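Local coordinates for tetratricopeptide repeat domain protein (Salinibacter ruber, PDB 3MA5), which is of unknown function but, as a tetratricopeptide repeat domain within a longer protein, probably serves as a scaffold for binding other proteins, at residues A[16-21]-A[48-53]; A[70-75]-A[82-87]. All blocks are in the same frame, centred on the assembly; numbering follows the deposited sequence.

Contact 1. Residues A[16-21]-A[48-53]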
loop_
_atom_site.group_PDB
_atom_site.type_symbol
_atom_site.label_atom_id
_atom_site.label_comp_id
_atom_site.label_asym_id
_atom_site.label_seq_id
_atom_site.Cartn_x
_atom_site.Cartn_y
_atom_site.Cartn_z
ATOM N N GLU A 16 -8.175 -8.390 6.004
ATOM C CA GLU A 16 -8.396 -9.484 6.934
ATOM C C GLU A 16 -7.387 -10.574 6.583
ATOM O O GLU A 16 -6.742 -11.143 7.471
ATOM C CB GLU A 16 -9.835 -10.014 6.832
ATOM C CG GLU A 16 -10.968 -9.077 7.281
ATOM C CD GLU A 16 -10.828 -8.595 8.722
ATOM O OE1 GLU A 16 -9.943 -9.100 9.455
ATOM O OE2 GLU A 16 -11.615 -7.701 9.116
ATOM N N HIS A 17 -7.248 -10.854 5.287
ATOM C CA HIS A 17 -6.279 -11.844 4.809
ATOM C C HIS A 17 -4.933 -11.584 5.476
ATOM O O HIS A 17 -4.417 -12.423 6.207
ATOM C CB HIS A 17 -6.120 -11.739 3.297
ATOM C CG HIS A 17 -7.249 -12.345 2.536
ATOM N ND1 HIS A 17 -7.649 -13.650 2.718
ATOM C CD2 HIS A 17 -8.058 -11.836 1.573
ATOM C CE1 HIS A 17 -8.654 -13.921 1.903
ATOM N NE2 HIS A 17 -8.920 -12.835 1.198
ATOM N N LEU A 18 -4.375 -10.410 5.206
ATOM C CA LEU A 18 -3.122 -9.996 5.807
ATOM C C LEU A 18 -2.979 -10.482 7.254
ATOM O O LEU A 18 -1.919 -10.975 7.641
ATOM C CB LEU A 18 -3.034 -8.476 5.804
ATOM C CG LEU A 18 -2.277 -7.805 4.675
ATOM C CD1 LEU A 18 -2.177 -6.314 4.967
ATOM C CD2 LEU A 18 -0.898 -8.416 4.569
ATOM N N LYS A 19 -4.044 -10.313 8.040
ATOM C CA LYS A 19 -4.080 -10.705 9.455
ATOM C C LYS A 19 -4.013 -12.208 9.661
ATOM O O LYS A 19 -3.377 -12.696 10.607
ATOM C CB LYS A 19 -5.352 -10.179 10.120
ATOM C CG LYS A 19 -5.384 -8.673 10.276
ATOM C CD LYS A 19 -6.736 -8.204 10.786
ATOM C CE LYS A 19 -6.766 -6.684 10.967
ATOM N NZ LYS A 19 -8.170 -6.190 11.118
ATOM N N HIS A 20 -4.695 -12.930 8.777
ATOM C CA HIS A 20 -4.715 -14.376 8.828
ATOM C C HIS A 20 -3.544 -14.948 8.019
ATOM O O HIS A 20 -3.630 -16.058 7.490
ATOM C CB HIS A 20 -6.047 -14.899 8.278
ATOM C CG HIS A 20 -7.213 -14.666 9.192
ATOM N ND1 HIS A 20 -7.596 -13.407 9.609
ATOM C CD2 HIS A 20 -8.056 -15.535 9.803
ATOM C CE1 HIS A 20 -8.618 -13.511 10.441
ATOM N NE2 HIS A 20 -8.916 -14.791 10.576
ATOM N N ASP A 21 -2.459 -14.186 7.912
ATOM C CA ASP A 21 -1.266 -14.625 7.183
ATOM C C ASP A 21 -1.440 -15.097 5.720
ATOM O O ASP A 21 -0.652 -15.904 5.224
ATOM C CB ASP A 21 -0.572 -15.715 7.995
ATOM C CG ASP A 21 -0.220 -15.258 9.394
ATOM O OD1 ASP A 21 -0.558 -15.985 10.353
ATOM O OD2 ASP A 21 0.398 -14.179 9.539
ATOM N N GLY A 48 3.014 -1.614 -0.172
ATOM C CA GLY A 48 4.440 -1.416 -0.077
ATOM C C GLY A 48 5.029 -2.180 1.081
ATOM O O GLY A 48 6.136 -2.703 0.992
ATOM N N LYS A 49 4.295 -2.246 2.180
ATOM C CA LYS A 49 4.780 -2.954 3.353
ATOM C C LYS A 49 4.806 -4.438 3.024
ATOM O O LYS A 49 5.556 -5.200 3.620
ATOM C CB LYS A 49 3.875 -2.662 4.552
ATOM C CG LYS A 49 4.166 -1.345 5.248
ATOM C CD LYS A 49 5.283 -1.517 6.280
ATOM C CE LYS A 49 5.965 -0.205 6.645
ATOM N NZ LYS A 49 6.946 -0.405 7.749
ATOM N N LEU A 50 3.998 -4.835 2.048
ATOM C CA LEU A 50 3.920 -6.223 1.630
ATOM C C LEU A 50 5.036 -6.533 0.671
ATOM O O LEU A 50 5.616 -7.626 0.703
ATOM C CB LEU A 50 2.593 -6.492 0.942
ATOM C CG LEU A 50 2.133 -7.945 0.798
ATOM C CD1 LEU A 50 2.221 -8.652 2.152
ATOM C CD2 LEU A 50 0.705 -7.975 0.293
ATOM N N TYR A 51 5.332 -5.574 -0.200
ATOM C CA TYR A 51 6.403 -5.759 -1.164
ATOM C C TYR A 51 7.708 -5.941 -0.434
ATOM O O TYR A 51 8.545 -6.737 -0.841
ATOM C CB TYR A 51 6.517 -4.561 -2.088
ATOM C CG TYR A 51 5.598 -4.629 -3.269
ATOM C CD1 TYR A 51 5.189 -5.855 -3.794
ATOM C CD2 TYR A 51 5.149 -3.469 -3.879
ATOM C CE1 TYR A 51 4.342 -5.913 -4.892
ATOM C CE2 TYR A 51 4.306 -3.515 -4.973
ATOM C CZ TYR A 51 3.907 -4.728 -5.475
ATOM O OH TYR A 51 3.035 -4.736 -6.532
ATOM N N GLU A 52 7.874 -5.191 0.647
ATOM C CA GLU A 52 9.086 -5.278 1.429
ATOM C C GLU A 52 9.226 -6.687 1.980
ATOM O O GLU A 52 10.286 -7.290 1.865
ATOM C CB GLU A 52 9.078 -4.247 2.568
ATOM C CG GLU A 52 9.353 -2.809 2.128
ATOM C CD GLU A 52 9.571 -1.897 3.309
ATOM O OE1 GLU A 52 8.792 -0.929 3.503
ATOM O OE2 GLU A 52 10.537 -2.172 4.047
ATOM N N ARG A 53 8.151 -7.217 2.556
ATOM C CA ARG A 53 8.171 -8.571 3.118
ATOM C C ARG A 53 8.481 -9.585 2.038
ATOM O O ARG A 53 9.093 -10.614 2.298
ATOM C CB ARG A 53 6.819 -8.918 3.750
ATOM C CG ARG A 53 6.424 -7.997 4.889
ATOM C CD ARG A 53 5.063 -8.361 5.452
ATOM N NE ARG A 53 5.110 -9.581 6.253
ATOM C CZ ARG A 53 4.035 -10.233 6.676
ATOM N NH1 ARG A 53 2.827 -9.783 6.370
ATOM N NH2 ARG A 53 4.171 -11.330 7.399
#
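L18 and L50 join the ends of helices 7-19 and 42-53, the first helices of two consecutive predicted tetratricopeptide repeats, which lie side by side in a TPR array. The close-packed part is a single methyl pair: L18 CD2 sits 4.0 Å from L50 CD1, the two side chains crossing obliquely while the backbones stay well apart, 9.0 Å between L18 CA and L50 CA. L50 CB already points at helix 7-19, and with CG anti to the backbone N (chi1 -162°) CD1 lands by L18. Helix 23-36 backs both leucines, A26 against L18 and L27 against L50; L50 is buried, while L18 keeps some exposure.

The other side is loose and exposed. There R53 reaches toward helix 7-19, and L18 CD2 comes near the plane of its guanidinium, at an edge, 4.4 Å from NH1. D21 OD2 stands 5.2 Å from R53 NH2, too far for a salt bridge, though the opposite charges probably attract weakly. D21, with positive phi, is the C-prime residue of the Schellman motif that ends helix 7-19. Four residues before H20, E16 O accepts from both H20 N and H20 ND1, the latter at 3.2 Å and 47° above the carbonyl plane.

Contact 2. Residues A[70-75]-A[82-87]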
loop_
_atom_site.group_PDB
_atom_site.type_symbol
_atom_site.label_atom_id
_atom_site.label_comp_id
_atom_site.label_asym_id
_atom_site.label_seq_id
_atom_site.Cartn_x
_atom_site.Cartn_y
_atom_site.Cartn_z
ATOM N N VAL A 70 -0.771 10.633 -4.613
ATOM C CA VAL A 70 -2.215 10.723 -4.474
ATOM C C VAL A 70 -2.587 11.296 -3.100
ATOM O O VAL A 70 -3.537 12.065 -2.993
ATOM C CB VAL A 70 -2.953 9.342 -4.693
ATOM C CG1 VAL A 70 -2.313 8.568 -5.827
ATOM C CG2 VAL A 70 -2.980 8.544 -3.436
ATOM N N ALA A 71 -1.836 10.959 -2.057
ATOM C CA ALA A 71 -2.168 11.467 -0.725
ATOM C C ALA A 71 -2.055 12.991 -0.582
ATOM O O ALA A 71 -2.826 13.602 0.164
ATOM C CB ALA A 71 -1.323 10.769 0.346
ATOM N N ARG A 72 -1.095 13.615 -1.262
ATOM C CA ARG A 72 -0.994 15.067 -1.174
ATOM C C ARG A 72 -2.300 15.562 -1.772
ATOM O O ARG A 72 -3.099 16.207 -1.109
ATOM C CB ARG A 72 0.168 15.619 -2.004
ATOM C CG ARG A 72 1.430 14.782 -1.989
ATOM C CD ARG A 72 2.694 15.632 -1.956
ATOM N NE ARG A 72 3.107 15.884 -0.577
ATOM C CZ ARG A 72 3.914 16.871 -0.188
ATOM N NH1 ARG A 72 4.406 17.717 -1.085
ATOM N NH2 ARG A 72 4.221 17.019 1.102
ATOM N N GLU A 73 -2.520 15.215 -3.031
ATOM C CA GLU A 73 -3.717 15.622 -3.745
ATOM C C GLU A 73 -5.065 15.124 -3.193
ATOM O O GLU A 73 -5.987 15.916 -3.027
ATOM C CB GLU A 73 -3.610 15.183 -5.210
ATOM C CG GLU A 73 -2.306 15.559 -5.915
ATOM C CD GLU A 73 -2.177 17.059 -6.146
ATOM O OE1 GLU A 73 -3.117 17.659 -6.712
ATOM O OE2 GLU A 73 -1.136 17.641 -5.765
ATOM N N GLU A 74 -5.183 13.830 -2.895
ATOM C CA GLU A 74 -6.465 13.271 -2.459
ATOM C C GLU A 74 -6.485 12.521 -1.129
ATOM O O GLU A 74 -7.405 11.758 -0.853
ATOM C CB GLU A 74 -6.981 12.322 -3.543
ATOM C CG GLU A 74 -6.825 12.819 -4.970
ATOM C CD GLU A 74 -7.926 13.769 -5.370
ATOM O OE1 GLU A 74 -8.986 13.690 -4.713
ATOM O OE2 GLU A 74 -7.740 14.567 -6.332
ATOM N N GLY A 75 -5.482 12.731 -0.300
ATOM C CA GLY A 75 -5.449 12.023 0.960
ATOM C C GLY A 75 -5.527 12.935 2.150
ATOM O O GLY A 75 -5.826 14.105 2.010
ATOM N N GLU A 82 2.042 8.327 7.208
ATOM C CA GLU A 82 2.452 6.933 7.317
ATOM C C GLU A 82 3.279 6.460 6.130
ATOM O O GLU A 82 4.205 5.674 6.298
ATOM C CB GLU A 82 1.223 6.035 7.544
ATOM C CG GLU A 82 0.690 6.083 8.987
ATOM C CD GLU A 82 1.706 5.582 10.000
ATOM O OE1 GLU A 82 2.250 6.412 10.760
ATOM O OE2 GLU A 82 1.965 4.355 10.023
ATOM N N LEU A 83 2.940 6.967 4.946
ATOM C CA LEU A 83 3.624 6.665 3.692
ATOM C C LEU A 83 5.026 7.276 3.733
ATOM O O LEU A 83 6.021 6.604 3.500
ATOM C CB LEU A 83 2.834 7.282 2.542
ATOM C CG LEU A 83 1.597 6.549 2.042
ATOM C CD1 LEU A 83 0.748 7.460 1.198
ATOM C CD2 LEU A 83 2.042 5.345 1.255
ATOM N N GLN A 84 5.089 8.568 4.033
ATOM C CA GLN A 84 6.366 9.265 4.122
ATOM C C GLN A 84 7.292 8.537 5.062
ATOM O O GLN A 84 8.460 8.338 4.743
ATOM C CB GLN A 84 6.177 10.688 4.626
ATOM C CG GLN A 84 5.492 11.582 3.636
ATOM C CD GLN A 84 5.482 13.013 4.061
ATOM O OE1 GLN A 84 5.311 13.901 3.242
ATOM N NE2 GLN A 84 5.657 13.250 5.341
ATOM N N ASP A 85 6.762 8.143 6.221
ATOM C CA ASP A 85 7.529 7.425 7.236
ATOM C C ASP A 85 8.007 6.081 6.726
ATOM O O ASP A 85 9.153 5.686 6.923
ATOM C CB ASP A 85 6.674 7.225 8.485
ATOM C CG ASP A 85 6.626 8.460 9.370
ATOM O OD1 ASP A 85 7.068 9.546 8.928
ATOM O OD2 ASP A 85 6.132 8.351 10.511
ATOM N N ALA A 86 7.111 5.381 6.054
ATOM C CA ALA A 86 7.408 4.068 5.524
ATOM C C ALA A 86 8.510 4.113 4.487
ATOM O O ALA A 86 9.451 3.328 4.538
ATOM C CB ALA A 86 6.154 3.466 4.920
ATOM N N LYS A 87 8.365 5.042 3.547
ATOM C CA LYS A 87 9.313 5.249 2.455
ATOM C C LYS A 87 10.720 5.526 2.979
ATOM O O LYS A 87 11.673 4.858 2.593
ATOM C CB LYS A 87 8.828 6.417 1.599
ATOM C CG LYS A 87 9.625 6.726 0.347
ATOM C CD LYS A 87 8.975 7.894 -0.411
ATOM C CE LYS A 87 9.595 8.127 -1.793
ATOM N NZ LYS A 87 11.000 8.642 -1.729
#
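L83 O accepts the backbone N of K87 at 2.8 Å, and A71 O holds G75 N at the same 2.8 Å; these backbone bonds belong to the two residues that meet at the centre of the contact. A71 is on helix 57-74, in the second predicted tetratricopeptide repeat, and L83 is on helix 77-91, which follows after a short turn. Helices 57-74 and 77-91 form an antiparallel helical hairpin, and the last helix packs much as the first helix of a further TPR would, consistent with the capping helices that often close such arrays.

The apolar touch is small against large. A71 CB points at helix 77-91 and meets L83 CD1 at 4.0 Å. A methyl is all that A71 brings, so the leucine does the reaching, with the CA atoms of A71 and L83 8.7 Å apart. L83 turns its CG away from its own carbonyl carbon (chi1 -80°), which brings CD1 to A71 CB, and it also rests on I68 and on Y44 of helix 42-53, while V41 closes over A71. This part is buried.

Toward solvent the contact becomes polar and slack. R72 bends at both chi2 and chi3, which swings its guanidinium over to helix 77-91, where the R72 side chain crosses the extended Q84 side chain at about a right angle. The guanidinium and amide planes are 40° apart, and OE1 approaches the guanidinium obliquely. No hydrogen bond is formed: R72 NH2 remains 3.9 Å from Q84 OE1.

How the contacts relate
The two contacts come in series along the chain, contact 1 closing at R53 before contact 2 opens at V70, and their centres lie about 18 Å apart on opposite sides of the chain's centre. Contact 1 joins helices 7-19 and 42-53, one from each predicted repeat; contact 2 joins helix 57-74 to helix 77-91. They share no helix, but helix 57-74 directly follows helix 42-53, and the sites touch where K49 CE packs on A86 CB at 4.1 Å. Helices 7-19, 42-53 and 77-91 thus follow one another across the domain, a continuous stacking that is expected of a TPR superhelix.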